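Local coordinates for protein glucosamine-6-phosphate deaminase (Thermotoga maritima, PDB 1J5X) that belongs to the SIS-domain family, whose alpha/beta fold is built round parallel sheets flanked by helices, at residues Glu138-Leu141 against Ala142-Asp146; Lys28-Phe31 against Glu32-Leu36; Leu106-Thr110 against Gly111-Glu115; Leu66-Thr69 against Ile70-Tyr73; Leu174-Ile178 against Ala179-Thr183. All coordinates share one frame; numbering follows the deposited sequence.

Contact 1: residues Glu138-Leu141 against Ala142-Asp146; sequences ESRL and AKESD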
loop_
_atom_site.group_PDB
_atom_site.type_symbol
_atom_site.label_atom_id
_atom_site.label_comp_id
_atom_site.label_asym_id
_atom_site.label_seq_id
_atom_site.Cartn_x
_atom_site.Cartn_y
_atom_site.Cartn_z
ATOM N N GLU A 138 9.999 21.112 -1.407
ATOM C CA GLU A 138 10.555 21.954 -2.449
ATOM C C GLU A 138 10.391 21.314 -3.831
ATOM O O GLU A 138 10.921 21.833 -4.826
ATOM C CB GLU A 138 12.070 22.192 -2.179
ATOM C CG GLU A 138 12.261 22.885 -0.868
ATOM C CD GLU A 138 13.714 23.257 -0.585
ATOM O OE1 GLU A 138 14.628 22.542 -1.103
ATOM O OE2 GLU A 138 13.880 24.228 0.186
ATOM N N SER A 139 9.656 20.195 -3.896
ATOM C CA SER A 139 9.514 19.492 -5.175
ATOM C C SER A 139 8.555 20.199 -6.116
ATOM O O SER A 139 7.786 21.062 -5.735
ATOM C CB SER A 139 9.019 18.040 -4.969
ATOM O OG SER A 139 7.690 18.090 -4.454
ATOM N N ARG A 140 8.675 19.844 -7.386
ATOM C CA ARG A 140 7.808 20.426 -8.392
ATOM C C ARG A 140 6.316 20.115 -8.033
ATOM O O ARG A 140 5.465 20.960 -8.218
ATOM C CB ARG A 140 8.140 19.843 -9.767
ATOM C CG ARG A 140 9.471 20.414 -10.340
ATOM C CD ARG A 140 9.647 20.026 -11.781
ATOM N NE ARG A 140 8.403 20.297 -12.499
ATOM C CZ ARG A 140 8.180 19.961 -13.768
ATOM N NH1 ARG A 140 9.130 19.347 -14.464
ATOM N NH2 ARG A 140 6.991 20.216 -14.331
ATOM N N LEU A 141 6.025 18.905 -7.553
ATOM C CA LEU A 141 4.587 18.644 -7.193
ATOM C C LEU A 141 4.116 19.575 -6.061
ATOM O O LEU A 141 2.975 20.080 -6.054
ATOM C CB LEU A 141 4.410 17.154 -6.813
ATOM C CG LEU A 141 2.909 16.734 -6.611
ATOM C CD1 LEU A 141 2.184 16.985 -7.902
ATOM C CD2 LEU A 141 2.774 15.258 -6.206
ATOM N N ALA A 142 4.999 19.845 -5.091
ATOM C CA ALA A 142 4.630 20.739 -4.005
ATOM C C ALA A 142 4.370 22.132 -4.547
ATOM O O ALA A 142 3.461 22.844 -4.097
ATOM C CB ALA A 142 5.757 20.798 -2.898
ATOM N N LYS A 143 5.147 22.504 -5.555
ATOM C CA LYS A 143 5.022 23.842 -6.111
ATOM C C LYS A 143 4.022 23.989 -7.256
ATOM O O LYS A 143 3.530 25.094 -7.461
ATOM C CB LYS A 143 6.418 24.322 -6.588
ATOM C CG LYS A 143 7.385 24.589 -5.456
ATOM C CD LYS A 143 8.873 24.627 -5.944
ATOM C CE LYS A 143 9.793 25.288 -4.856
ATOM N NZ LYS A 143 11.260 25.094 -5.184
ATOM N N GLU A 144 3.681 22.886 -7.950
ATOM C CA GLU A 144 2.772 22.948 -9.127
ATOM C C GLU A 144 1.342 22.443 -8.937
ATOM O O GLU A 144 0.482 22.674 -9.799
ATOM C CB GLU A 144 3.434 22.211 -10.281
ATOM C CG GLU A 144 4.632 23.025 -10.867
ATOM C CD GLU A 144 5.579 22.178 -11.709
ATOM O OE1 GLU A 144 5.092 21.340 -12.496
ATOM O OE2 GLU A 144 6.842 22.345 -11.597
ATOM N N SER A 145 1.096 21.770 -7.823
ATOM C CA SER A 145 -0.254 21.275 -7.578
ATOM C C SER A 145 -1.042 22.457 -7.025
ATOM O O SER A 145 -0.454 23.425 -6.508
ATOM C CB SER A 145 -0.219 20.126 -6.571
ATOM O OG SER A 145 0.332 20.522 -5.298
ATOM N N ASP A 146 -2.365 22.404 -7.131
ATOM C CA ASP A 146 -3.202 23.455 -6.605
ATOM C C ASP A 146 -3.205 23.516 -5.082
ATOM O O ASP A 146 -3.268 24.606 -4.499
ATOM C CB ASP A 146 -4.654 23.267 -7.052
ATOM C CG ASP A 146 -4.852 23.498 -8.527
ATOM O OD1 ASP A 146 -4.311 24.491 -9.044
ATOM O OD2 ASP A 146 -5.557 22.705 -9.184
#

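Contact 2: residues Lys28-Phe31 against Glu32-Leu36; sequences KKFF and ENFVL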
loop_
_atom_site.group_PDB
_atom_site.type_symbol
_atom_site.label_atom_id
_atom_site.label_comp_id
_atom_site.label_asym_id
_atom_site.label_seq_id
_atom_site.Cartn_x
_atom_site.Cartn_y
_atom_site.Cartn_z
ATOM N N LYS A 28 3.285 6.219 16.193
ATOM C CA LYS A 28 2.450 6.940 17.150
ATOM C C LYS A 28 2.758 8.417 17.171
ATOM O O LYS A 28 1.880 9.292 17.214
ATOM C CB LYS A 28 2.582 6.329 18.555
ATOM C CG LYS A 28 1.635 6.974 19.588
ATOM C CD LYS A 28 1.547 6.091 20.846
ATOM C CE LYS A 28 0.564 6.619 21.902
ATOM N NZ LYS A 28 1.173 7.666 22.790
ATOM N N LYS A 29 4.048 8.730 17.131
ATOM C CA LYS A 29 4.427 10.129 17.109
ATOM C C LYS A 29 3.899 10.849 15.875
ATOM O O LYS A 29 3.401 11.971 15.950
ATOM C CB LYS A 29 5.964 10.222 17.131
ATOM C CG LYS A 29 6.530 11.621 17.044
ATOM C CD LYS A 29 8.071 11.496 17.210
ATOM C CE LYS A 29 8.790 12.839 17.250
ATOM N NZ LYS A 29 10.256 12.587 17.131
ATOM N N PHE A 30 4.037 10.193 14.725
ATOM C CA PHE A 30 3.580 10.767 13.485
ATOM C C PHE A 30 2.056 10.922 13.586
ATOM O O PHE A 30 1.492 11.946 13.214
ATOM C CB PHE A 30 3.932 9.825 12.320
ATOM C CG PHE A 30 3.183 10.127 11.059
ATOM C CD1 PHE A 30 3.537 11.199 10.260
ATOM C CD2 PHE A 30 2.069 9.326 10.683
ATOM C CE1 PHE A 30 2.817 11.511 9.076
ATOM C CE2 PHE A 30 1.331 9.616 9.513
ATOM C CZ PHE A 30 1.698 10.707 8.703
ATOM N N PHE A 31 1.401 9.869 14.067
ATOM C CA PHE A 31 -0.067 9.911 14.179
ATOM C C PHE A 31 -0.520 11.097 15.032
ATOM O O PHE A 31 -1.411 11.890 14.636
ATOM C CB PHE A 31 -0.549 8.595 14.817
ATOM C CG PHE A 31 -2.043 8.541 15.018
ATOM C CD1 PHE A 31 -2.918 8.550 13.927
ATOM C CD2 PHE A 31 -2.572 8.494 16.326
ATOM C CE1 PHE A 31 -4.312 8.517 14.113
ATOM C CE2 PHE A 31 -3.968 8.457 16.540
ATOM C CZ PHE A 31 -4.844 8.473 15.444
ATOM N N GLU A 32 0.128 11.249 16.191
ATOM C CA GLU A 32 -0.287 12.279 17.141
ATOM C C GLU A 32 0.108 13.663 16.756
ATOM O O GLU A 32 -0.609 14.615 17.011
ATOM C CB GLU A 32 0.246 11.952 18.540
ATOM C CG GLU A 32 -0.245 10.595 19.066
ATOM C CD GLU A 32 0.285 10.254 20.455
ATOM O OE1 GLU A 32 1.310 10.855 20.866
ATOM O OE2 GLU A 32 -0.304 9.382 21.136
ATOM N N ASN A 33 1.260 13.801 16.112
ATOM C CA ASN A 33 1.648 15.144 15.750
ATOM C C ASN A 33 1.115 15.671 14.435
ATOM O O ASN A 33 0.905 16.876 14.285
ATOM C CB ASN A 33 3.164 15.240 15.820
ATOM C CG ASN A 33 3.643 15.204 17.233
ATOM O OD1 ASN A 33 3.720 16.380 17.847
ATOM N ND2 ASN A 33 3.895 14.135 17.803
ATOM N N PHE A 34 0.886 14.785 13.474
ATOM C CA PHE A 34 0.410 15.229 12.184
ATOM C C PHE A 34 -1.049 14.771 11.898
ATOM O O PHE A 34 -1.883 15.567 11.523
ATOM C CB PHE A 34 1.311 14.655 11.052
ATOM C CG PHE A 34 0.848 15.012 9.672
ATOM C CD1 PHE A 34 1.113 16.287 9.142
ATOM C CD2 PHE A 34 0.206 14.075 8.870
ATOM C CE1 PHE A 34 0.748 16.613 7.823
ATOM C CE2 PHE A 34 -0.159 14.370 7.568
ATOM C CZ PHE A 34 0.104 15.639 7.023
ATOM N N VAL A 35 -1.317 13.483 12.054
ATOM C CA VAL A 35 -2.672 12.992 11.697
ATOM C C VAL A 35 -3.792 13.632 12.550
ATOM O O VAL A 35 -4.749 14.211 12.012
ATOM C CB VAL A 35 -2.717 11.445 11.749
ATOM C CG1 VAL A 35 -4.122 10.969 11.289
ATOM C CG2 VAL A 35 -1.727 10.856 10.727
ATOM N N LEU A 36 -3.663 13.515 13.860
ATOM C CA LEU A 36 -4.641 14.088 14.766
ATOM C C LEU A 36 -4.833 15.572 14.617
ATOM O O LEU A 36 -5.775 16.093 15.160
ATOM C CB LEU A 36 -4.240 13.839 16.199
ATOM C CG LEU A 36 -4.326 12.386 16.577
ATOM C CD1 LEU A 36 -3.997 12.297 18.065
ATOM C CD2 LEU A 36 -5.776 11.860 16.282
#

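Contact 3: residues Leu106-Thr110 against Gly111-Glu115; sequences LFSRT and GNTTE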
loop_
_atom_site.group_PDB
_atom_site.type_symbol
_atom_site.label_atom_id
_atom_site.label_comp_id
_atom_site.label_asym_id
_atom_site.label_seq_id
_atom_site.Cartn_x
_atom_site.Cartn_y
_atom_site.Cartn_z
ATOM N N LEU A 106 -2.788 13.627 -6.467
ATOM C CA LEU A 106 -1.590 13.203 -7.256
ATOM C C LEU A 106 -0.488 12.766 -6.242
ATOM O O LEU A 106 -0.189 13.509 -5.307
ATOM C CB LEU A 106 -1.088 14.412 -8.083
ATOM C CG LEU A 106 -1.794 14.867 -9.367
ATOM C CD1 LEU A 106 -1.397 13.998 -10.506
ATOM C CD2 LEU A 106 -3.310 14.878 -9.173
ATOM N N PHE A 107 0.065 11.568 -6.399
ATOM C CA PHE A 107 1.051 11.041 -5.465
ATOM C C PHE A 107 2.438 10.893 -6.086
ATOM O O PHE A 107 2.590 10.272 -7.127
ATOM C CB PHE A 107 0.669 9.636 -4.996
ATOM C CG PHE A 107 -0.662 9.551 -4.288
ATOM C CD1 PHE A 107 -1.848 9.589 -5.011
ATOM C CD2 PHE A 107 -0.713 9.447 -2.887
ATOM C CE1 PHE A 107 -3.088 9.535 -4.341
ATOM C CE2 PHE A 107 -1.956 9.383 -2.179
ATOM C CZ PHE A 107 -3.153 9.431 -2.917
ATOM N N SER A 108 3.433 11.452 -5.423
ATOM C CA SER A 108 4.837 11.257 -5.893
ATOM C C SER A 108 5.637 11.574 -4.620
ATOM O O SER A 108 5.680 12.721 -4.199
ATOM C CB SER A 108 5.226 12.270 -6.996
ATOM O OG SER A 108 6.668 12.139 -7.196
ATOM N N ARG A 109 6.226 10.548 -4.052
ATOM C CA ARG A 109 6.999 10.690 -2.812
ATOM C C ARG A 109 8.069 11.776 -2.976
ATOM O O ARG A 109 8.127 12.705 -2.175
ATOM C CB ARG A 109 7.655 9.365 -2.488
ATOM C CG ARG A 109 8.557 9.412 -1.229
ATOM C CD ARG A 109 9.062 8.025 -0.879
ATOM N NE ARG A 109 9.723 7.336 -1.992
ATOM C CZ ARG A 109 10.654 6.395 -1.841
ATOM N NH1 ARG A 109 11.048 6.046 -0.627
ATOM N NH2 ARG A 109 11.145 5.753 -2.895
ATOM N N THR A 110 8.901 11.661 -4.026
ATOM C CA THR A 110 9.983 12.672 -4.225
ATOM C C THR A 110 9.410 13.970 -4.776
ATOM O O THR A 110 10.029 15.052 -4.706
ATOM C CB THR A 110 11.103 12.186 -5.222
ATOM O OG1 THR A 110 10.535 12.039 -6.524
ATOM C CG2 THR A 110 11.751 10.871 -4.750
ATOM N N GLY A 111 8.193 13.879 -5.327
ATOM C CA GLY A 111 7.516 15.050 -5.888
ATOM C C GLY A 111 8.034 15.475 -7.273
ATOM O O GLY A 111 7.605 16.465 -7.817
ATOM N N ASN A 112 8.926 14.692 -7.850
ATOM C CA ASN A 112 9.486 15.093 -9.134
ATOM C C ASN A 112 9.264 14.051 -10.253
ATOM O O ASN A 112 9.796 14.186 -11.367
ATOM C CB ASN A 112 10.992 15.422 -8.946
ATOM C CG ASN A 112 11.205 16.735 -8.191
ATOM O OD1 ASN A 112 10.380 17.731 -8.462
ATOM N ND2 ASN A 112 12.166 16.854 -7.385
ATOM N N THR A 113 8.427 13.052 -9.963
ATOM C CA THR A 113 8.101 11.983 -10.933
ATOM C C THR A 113 7.489 12.614 -12.184
ATOM O O THR A 113 6.429 13.237 -12.134
ATOM C CB THR A 113 7.125 10.967 -10.287
ATOM O OG1 THR A 113 7.695 10.539 -9.047
ATOM C CG2 THR A 113 6.926 9.754 -11.181
ATOM N N THR A 114 8.197 12.474 -13.306
ATOM C CA THR A 114 7.755 13.122 -14.537
ATOM C C THR A 114 6.305 12.860 -14.931
ATOM O O THR A 114 5.576 13.794 -15.253
ATOM C CB THR A 114 8.632 12.743 -15.712
ATOM O OG1 THR A 114 10.035 12.930 -15.381
ATOM C CG2 THR A 114 8.283 13.649 -16.869
ATOM N N GLU A 115 5.914 11.595 -14.883
ATOM C CA GLU A 115 4.542 11.231 -15.252
ATOM C C GLU A 115 3.498 11.910 -14.359
ATOM O O GLU A 115 2.430 12.273 -14.824
ATOM C CB GLU A 115 4.430 9.713 -15.178
ATOM C CG GLU A 115 5.157 9.032 -16.311
ATOM C CD GLU A 115 5.402 7.581 -15.975
ATOM O OE1 GLU A 115 4.385 6.828 -15.951
ATOM O OE2 GLU A 115 6.557 7.178 -15.685
#

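Contact 4: residues Leu66-Thr69 against Ile70-Tyr73; sequences LALT and ISYY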
loop_
_atom_site.group_PDB
_atom_site.type_symbol
_atom_site.label_atom_id
_atom_site.label_comp_id
_atom_site.label_asym_id
_atom_site.label_seq_id
_atom_site.Cartn_x
_atom_site.Cartn_y
_atom_site.Cartn_z
ATOM N N LEU A 66 -0.918 2.853 -3.609
ATOM C CA LEU A 66 -1.418 3.639 -2.508
ATOM C C LEU A 66 -2.736 4.295 -2.983
ATOM O O LEU A 66 -3.775 4.234 -2.287
ATOM C CB LEU A 66 -0.371 4.691 -2.164
ATOM C CG LEU A 66 -0.681 5.679 -1.054
ATOM C CD1 LEU A 66 -1.075 4.950 0.175
ATOM C CD2 LEU A 66 0.587 6.606 -0.795
ATOM N N ALA A 67 -2.714 4.870 -4.186
ATOM C CA ALA A 67 -3.889 5.541 -4.806
ATOM C C ALA A 67 -5.044 4.541 -4.937
ATOM O O ALA A 67 -6.188 4.854 -4.646
ATOM C CB ALA A 67 -3.524 6.070 -6.229
ATOM N N LEU A 68 -4.734 3.326 -5.371
ATOM C CA LEU A 68 -5.766 2.307 -5.506
ATOM C C LEU A 68 -6.378 1.989 -4.134
ATOM O O LEU A 68 -7.616 2.002 -3.977
ATOM C CB LEU A 68 -5.182 1.031 -6.094
ATOM C CG LEU A 68 -6.159 -0.121 -6.226
ATOM C CD1 LEU A 68 -7.298 0.237 -7.218
ATOM C CD2 LEU A 68 -5.388 -1.340 -6.775
ATOM N N THR A 69 -5.521 1.733 -3.149
ATOM C CA THR A 69 -6.003 1.398 -1.808
ATOM C C THR A 69 -6.886 2.494 -1.220
ATOM O O THR A 69 -7.989 2.206 -0.729
ATOM C CB THR A 69 -4.830 1.132 -0.864
ATOM O OG1 THR A 69 -3.976 0.133 -1.475
ATOM C CG2 THR A 69 -5.380 0.543 0.510
ATOM N N ILE A 70 -6.456 3.765 -1.306
ATOM C CA ILE A 70 -7.287 4.795 -0.720
ATOM C C ILE A 70 -8.554 5.049 -1.541
ATOM O O ILE A 70 -9.607 5.371 -0.974
ATOM C CB ILE A 70 -6.433 6.088 -0.447
ATOM C CG1 ILE A 70 -7.247 7.140 0.343
ATOM C CG2 ILE A 70 -5.917 6.660 -1.769
ATOM C CD1 ILE A 70 -7.730 6.604 1.767
ATOM N N SER A 71 -8.507 4.846 -2.867
ATOM C CA SER A 71 -9.695 5.067 -3.716
ATOM C C SER A 71 -10.848 4.140 -3.213
ATOM O O SER A 71 -12.031 4.563 -3.112
ATOM C CB SER A 71 -9.405 4.791 -5.210
ATOM O OG SER A 71 -9.184 3.424 -5.528
ATOM N N TYR A 72 -10.515 2.902 -2.886
ATOM C CA TYR A 72 -11.590 1.995 -2.388
ATOM C C TYR A 72 -12.164 2.582 -1.092
ATOM O O TYR A 72 -13.387 2.641 -0.887
ATOM C CB TYR A 72 -11.089 0.599 -1.999
ATOM C CG TYR A 72 -10.805 -0.377 -3.115
ATOM C CD1 TYR A 72 -11.830 -1.061 -3.740
ATOM C CD2 TYR A 72 -9.510 -0.636 -3.509
ATOM C CE1 TYR A 72 -11.572 -1.987 -4.750
ATOM C CE2 TYR A 72 -9.232 -1.537 -4.483
ATOM C CZ TYR A 72 -10.263 -2.220 -5.112
ATOM O OH TYR A 72 -9.981 -3.148 -6.086
ATOM N N TYR A 73 -11.280 2.968 -0.170
ATOM C CA TYR A 73 -11.745 3.485 1.116
ATOM C C TYR A 73 -12.573 4.762 1.008
ATOM O O TYR A 73 -13.585 4.944 1.726
ATOM C CB TYR A 73 -10.557 3.694 2.047
ATOM C CG TYR A 73 -10.940 3.782 3.515
ATOM C CD1 TYR A 73 -11.402 2.662 4.204
ATOM C CD2 TYR A 73 -10.881 4.987 4.194
ATOM C CE1 TYR A 73 -11.804 2.742 5.543
ATOM C CE2 TYR A 73 -11.265 5.082 5.533
ATOM C CZ TYR A 73 -11.738 3.963 6.210
ATOM O OH TYR A 73 -12.201 4.057 7.506
#

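Contact 5: residues Leu174-Ile178 against Ala179-Thr183; sequences LADKI and AGNST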
loop_
_atom_site.group_PDB
_atom_site.type_symbol
_atom_site.label_atom_id
_atom_site.label_comp_id
_atom_site.label_asym_id
_atom_site.label_seq_id
_atom_site.Cartn_x
_atom_site.Cartn_y
_atom_site.Cartn_z
ATOM N N LEU A 174 -8.462 11.140 7.330
ATOM C CA LEU A 174 -9.070 12.338 6.739
ATOM C C LEU A 174 -10.469 12.052 6.109
ATOM O O LEU A 174 -11.441 12.851 6.224
ATOM C CB LEU A 174 -8.127 12.884 5.658
ATOM C CG LEU A 174 -8.539 14.143 4.884
ATOM C CD1 LEU A 174 -7.394 14.769 4.136
ATOM C CD2 LEU A 174 -9.504 13.754 3.874
ATOM N N ALA A 175 -10.578 10.932 5.413
ATOM C CA ALA A 175 -11.881 10.620 4.810
ATOM C C ALA A 175 -12.951 10.443 5.894
ATOM O O ALA A 175 -14.087 10.959 5.751
ATOM C CB ALA A 175 -11.799 9.312 4.012
ATOM N N ASP A 176 -12.605 9.714 6.949
ATOM C CA ASP A 176 -13.598 9.504 7.986
ATOM C C ASP A 176 -13.945 10.835 8.661
ATOM O O ASP A 176 -15.109 11.085 9.004
ATOM C CB ASP A 176 -13.117 8.509 9.005
ATOM C CG ASP A 176 -13.219 7.069 8.499
ATOM O OD1 ASP A 176 -14.305 6.709 7.940
ATOM O OD2 ASP A 176 -12.253 6.295 8.658
ATOM N N LYS A 177 -12.948 11.688 8.876
ATOM C CA LYS A 177 -13.266 12.994 9.501
ATOM C C LYS A 177 -14.212 13.790 8.616
ATOM O O LYS A 177 -15.161 14.465 9.107
ATOM C CB LYS A 177 -11.974 13.833 9.767
ATOM C CG LYS A 177 -11.135 13.352 10.896
ATOM C CD LYS A 177 -11.971 13.397 12.224
ATOM C CE LYS A 177 -11.063 13.207 13.453
ATOM N NZ LYS A 177 -11.839 13.075 14.775
ATOM N N ILE A 178 -14.010 13.741 7.309
ATOM C CA ILE A 178 -14.882 14.495 6.412
ATOM C C ILE A 178 -16.315 13.913 6.457
ATOM O O ILE A 178 -17.303 14.671 6.435
ATOM C CB ILE A 178 -14.352 14.471 4.990
ATOM C CG1 ILE A 178 -13.094 15.346 4.954
ATOM C CG2 ILE A 178 -15.408 14.950 3.975
ATOM C CD1 ILE A 178 -12.369 15.350 3.654
ATOM N N ALA A 179 -16.387 12.591 6.562
ATOM C CA ALA A 179 -17.699 11.926 6.591
ATOM C C ALA A 179 -18.434 12.119 7.903
ATOM O O ALA A 179 -19.639 11.930 7.951
ATOM C CB ALA A 179 -17.534 10.436 6.347
ATOM N N GLY A 180 -17.713 12.491 8.942
ATOM C CA GLY A 180 -18.297 12.586 10.268
ATOM C C GLY A 180 -18.293 11.239 11.001
ATOM O O GLY A 180 -19.037 11.063 11.982
ATOM N N ASN A 181 -17.470 10.285 10.540
ATOM C CA ASN A 181 -17.322 8.976 11.184
ATOM C C ASN A 181 -16.350 9.019 12.331
ATOM O O ASN A 181 -15.437 9.864 12.360
ATOM C CB ASN A 181 -16.832 7.892 10.213
ATOM C CG ASN A 181 -17.750 7.726 9.048
ATOM O OD1 ASN A 181 -18.978 7.880 9.192
ATOM N ND2 ASN A 181 -17.196 7.402 7.906
ATOM N N SER A 182 -16.517 8.099 13.283
ATOM C CA SER A 182 -15.626 8.063 14.438
ATOM C C SER A 182 -14.234 7.608 14.013
ATOM O O SER A 182 -14.096 6.656 13.255
ATOM C CB SER A 182 -16.106 7.057 15.497
ATOM O OG SER A 182 -15.124 6.992 16.527
ATOM N N THR A 183 -13.193 8.263 14.520
ATOM C CA THR A 183 -11.862 7.826 14.137
ATOM C C THR A 183 -11.173 7.180 15.313
ATOM O O THR A 183 -9.950 6.908 15.290
ATOM C CB THR A 183 -11.045 9.053 13.632
ATOM O OG1 THR A 183 -11.179 10.140 14.559
ATOM C CG2 THR A 183 -11.530 9.478 12.272
#

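Contact 1: residues Glu138-Leu141 against Ala142-Asp146
Through Arg140 to Glu144 the chain makes little more than one helical turn, with Glu144 N reaching Arg140 O at 2.6 Å and Lys143 N reaching Ser139 O at 3.0 Å, before Ser145 leaves helical geometry. One turn apart, Arg140 and Glu144 form a bidentate salt bridge, and both side chains also touch Leu117 of helix 114-125. The guanidinium offers its NE side rather than its two terminal nitrogens: NE meets Glu144 OE2 at 2.7 Å, and NH2 meets Glu144 OE1 at 2.9 Å. The second bond is the straighter (168°) and lies in the guanidinium plane on the syn lone pair of OE1, whereas OE2 sits tilted from that plane. The two flat groups are twisted by 34°, so the grip is not fully coplanar. The bend of Arg140 at chi3 (48°) turns NE back toward the carboxylate. At the start of the helix Ser139 OG accepts from Ala142 N at 3.3 Å, and the same hydroxyl is also bonded to Glu136 O. Lys143 runs extended back along the chain, its NZ making a weak bond to Glu138 O. At the other end Leu141 O takes two donors from one residue, Ser145 N at 3.1 Å and Ser145 OG at 2.8 Å, which ties the serine to the last turn. The Leu141 side chain is buried against Val116 of helix 114-125. The arrangement is a serine N-capped short helix, the connection of the beta-alpha-beta unit between strands 128-134 and 147-150 of the SIS domain.

Contact 2: residues Lys28-Phe31 against Glu32-Leu36
Phe30 (chi1 164°) and Phe31 (chi1 178°) both swing CG away from their own backbone N, which brings the rings against the side chains of the following turn. The Phe30 ring runs beside that of Phe34 and points the same way; the planes are 26° apart but slid, with centroids 5.5 Å apart, so overlap is slight. Phe30 CE2 also touches Val35 CG2 at 3.5 Å. Over one face of Phe31, toward its rim, stands Leu36 CG, a CH-pi contact 4.2 Å from the ring centroid, while Phe31 CD1 packs on Val35 CB at 3.6 Å. Lys28 NZ bends round to Glu32 OE2 at 2.8 Å in a salt bridge, meeting the syn side but well out of the carboxylate plane. Asn33 grips Lys29 O twice, with ND2 at 2.9 Å and its own N at 2.8 Å, from opposite faces of the carbonyl. Farther on, Leu36 N bonds to Phe31 O at 2.9 Å, a five-residue step that marks a wider pi-type turn. Helix 162-179 covers Phe30 and Val35, and helix 184-205 covers Phe31. This is an amphipathic helix, 27-35, the second of the modelled chain, with a salt-bridged polar face, an aromatic packing face and a pi-type turn at 32-35.

Contact 3: residues Leu106-Thr110 against Gly111-Glu115
Ser108 OG and Thr113 OG1 share a short hydrogen bond of 2.7 Å in which either hydroxyl may be the donor. Ser108 carries its OG opposite the backbone N (chi1 170°), which sends it across the turn to Thr113, and there it also takes a weak, bent bond from Gly111 N at 3.0 Å. One serine oxygen thus meets both the middle and the far end of the loop. Thr110 OG1 receives a second weak bond, from Asn112 N at 3.4 Å, which is long but fairly straight (163°); its stronger partner is Thr339 OG1, from near the C-terminus. These bonds shape the link between strand 102-107 and helix 114-125 in a beta-alpha-beta unit of the SIS domain. Thr113 occupies the N-cap position, yet its side chain makes no capping bond, OG1 being turned to Ser108 instead. Gly111 has positive phi (77°), where a side chain would run into Thr110 O. Asn112 OD1 accepts from Arg140 N. Arg109 leads away from the loop to a salt bridge with Glu155, its NH2 bonding Ile158 O. Deeper in, Leu106 lies against Val116, Ala119 and Leu123 of helix 114-125, and Ser108 also touches Val116. Phe107 packs against Ile167 and Leu171 of helix 162-179.

Contact 4: residues Leu66-Thr69 against Ile70-Tyr73
Tyr72 leans back along its helix toward Leu68, and its CB begins the approach 3.7 Å from Thr69 O. With CG turned away from its own carbonyl carbon (chi1 -77°), the ring is carried back over the preceding turn. CD2 comes to 3.3 Å from Leu68 O. Beyond it CE2 meets the leucine branch, 3.8 Å from Leu68 CD1, so the two side chains lie side by side and point the same way. The Tyr72 side chain also touches Glu222 and Phe224 of helix 222-238, the helix that also receives Leu68 on Leu228. Behind this pair Leu68 O is held by two donors, Tyr72 N at 3.2 Å and Ser71 OG at 2.6 Å. Set between its backbone N and carbonyl carbon (chi1 69°), the serine OG is turned back to Leu68 O, which it meets at a C=O...donor angle of 122°. Ile70 CG2 packs back over the previous turn, 3.3 Å from Leu66 O. Ala67, Ile70 and Ser71 all face Phe57 of strand 54-59. In this mostly buried turn of helix 62-78 the serine hydroxyl therefore finds a partner within the helix itself, while the apolar flanks serve the sheet on one side and helix 222-238 on another.

Contact 5: residues Leu174-Ile178 against Ala179-Thr183
Asp176 O is gripped by two backbone donors at the end of helix 162-179: Asn181 N at 2.9 Å and, more weakly and at a poorer angle, Gly180 N at 3.0 Å. Gly180 N also makes a weak bond to Lys177 O at 3.2 Å. The Asp176 side chain holds the same turn from its flank, its OD1 accepting from Asn181 ND2 at 3.0 Å along a nearly straight N-H (168°). The donor comes on the anti side of OD1, and the carboxylate and amide planes are turned 60° against each other; the aspartate's other oxygen, OD2, goes to Tyr73 OH. Together the Asn181-to-Asp176 and Gly180-to-Lys177 bonds make a Schellman motif, with Gly180 as its C-prime residue at positive phi (85°), a backbone shape in which a side chain would press on the preceding carbonyl. Asn181 and the residues after it then fold back beside the helix. Lys177 bends at chi2, swinging its chain across Thr183 at about a right angle, and NZ donates to Thr183 OG1 at 3.0 Å; Glu39 is a more distant, weak ion partner. Thr183 CG2 lies 3.8 Å from Asp176 CB and also packs on Lys177 CE. Against helix 62-78, Ala175 packs on Phe74 and Val77, and Ile178 on Leu78.

How the contacts relate
Along the chain the order is contact 2, 4, 3, 1, 5. Contacts 4, 3 and 1 lie in beta-alpha-beta units of the five-stranded parallel sheet, those of 3 and 1 sharing strand 128-134. Contacts 3 and 1 have centres about 9 Å apart and are joined by a probable hydrogen bond from Leu141 N to Gly111 O at 2.9 Å. Contacts 3 and 4, with centres about 17 Å apart, meet where Phe107 packs on Leu66, Ala67 and Ile70. Contacts 4 and 5 are probably hydrogen-bonded through Tyr73 and Asp176. Contact 2, on helix 27-35, comes within about 5 Å of contact 5 at the nearest atoms without touching. Contacts 1, 3, 4 and 5 thus form one chain of touching pieces, with contact 2 beside contact 5.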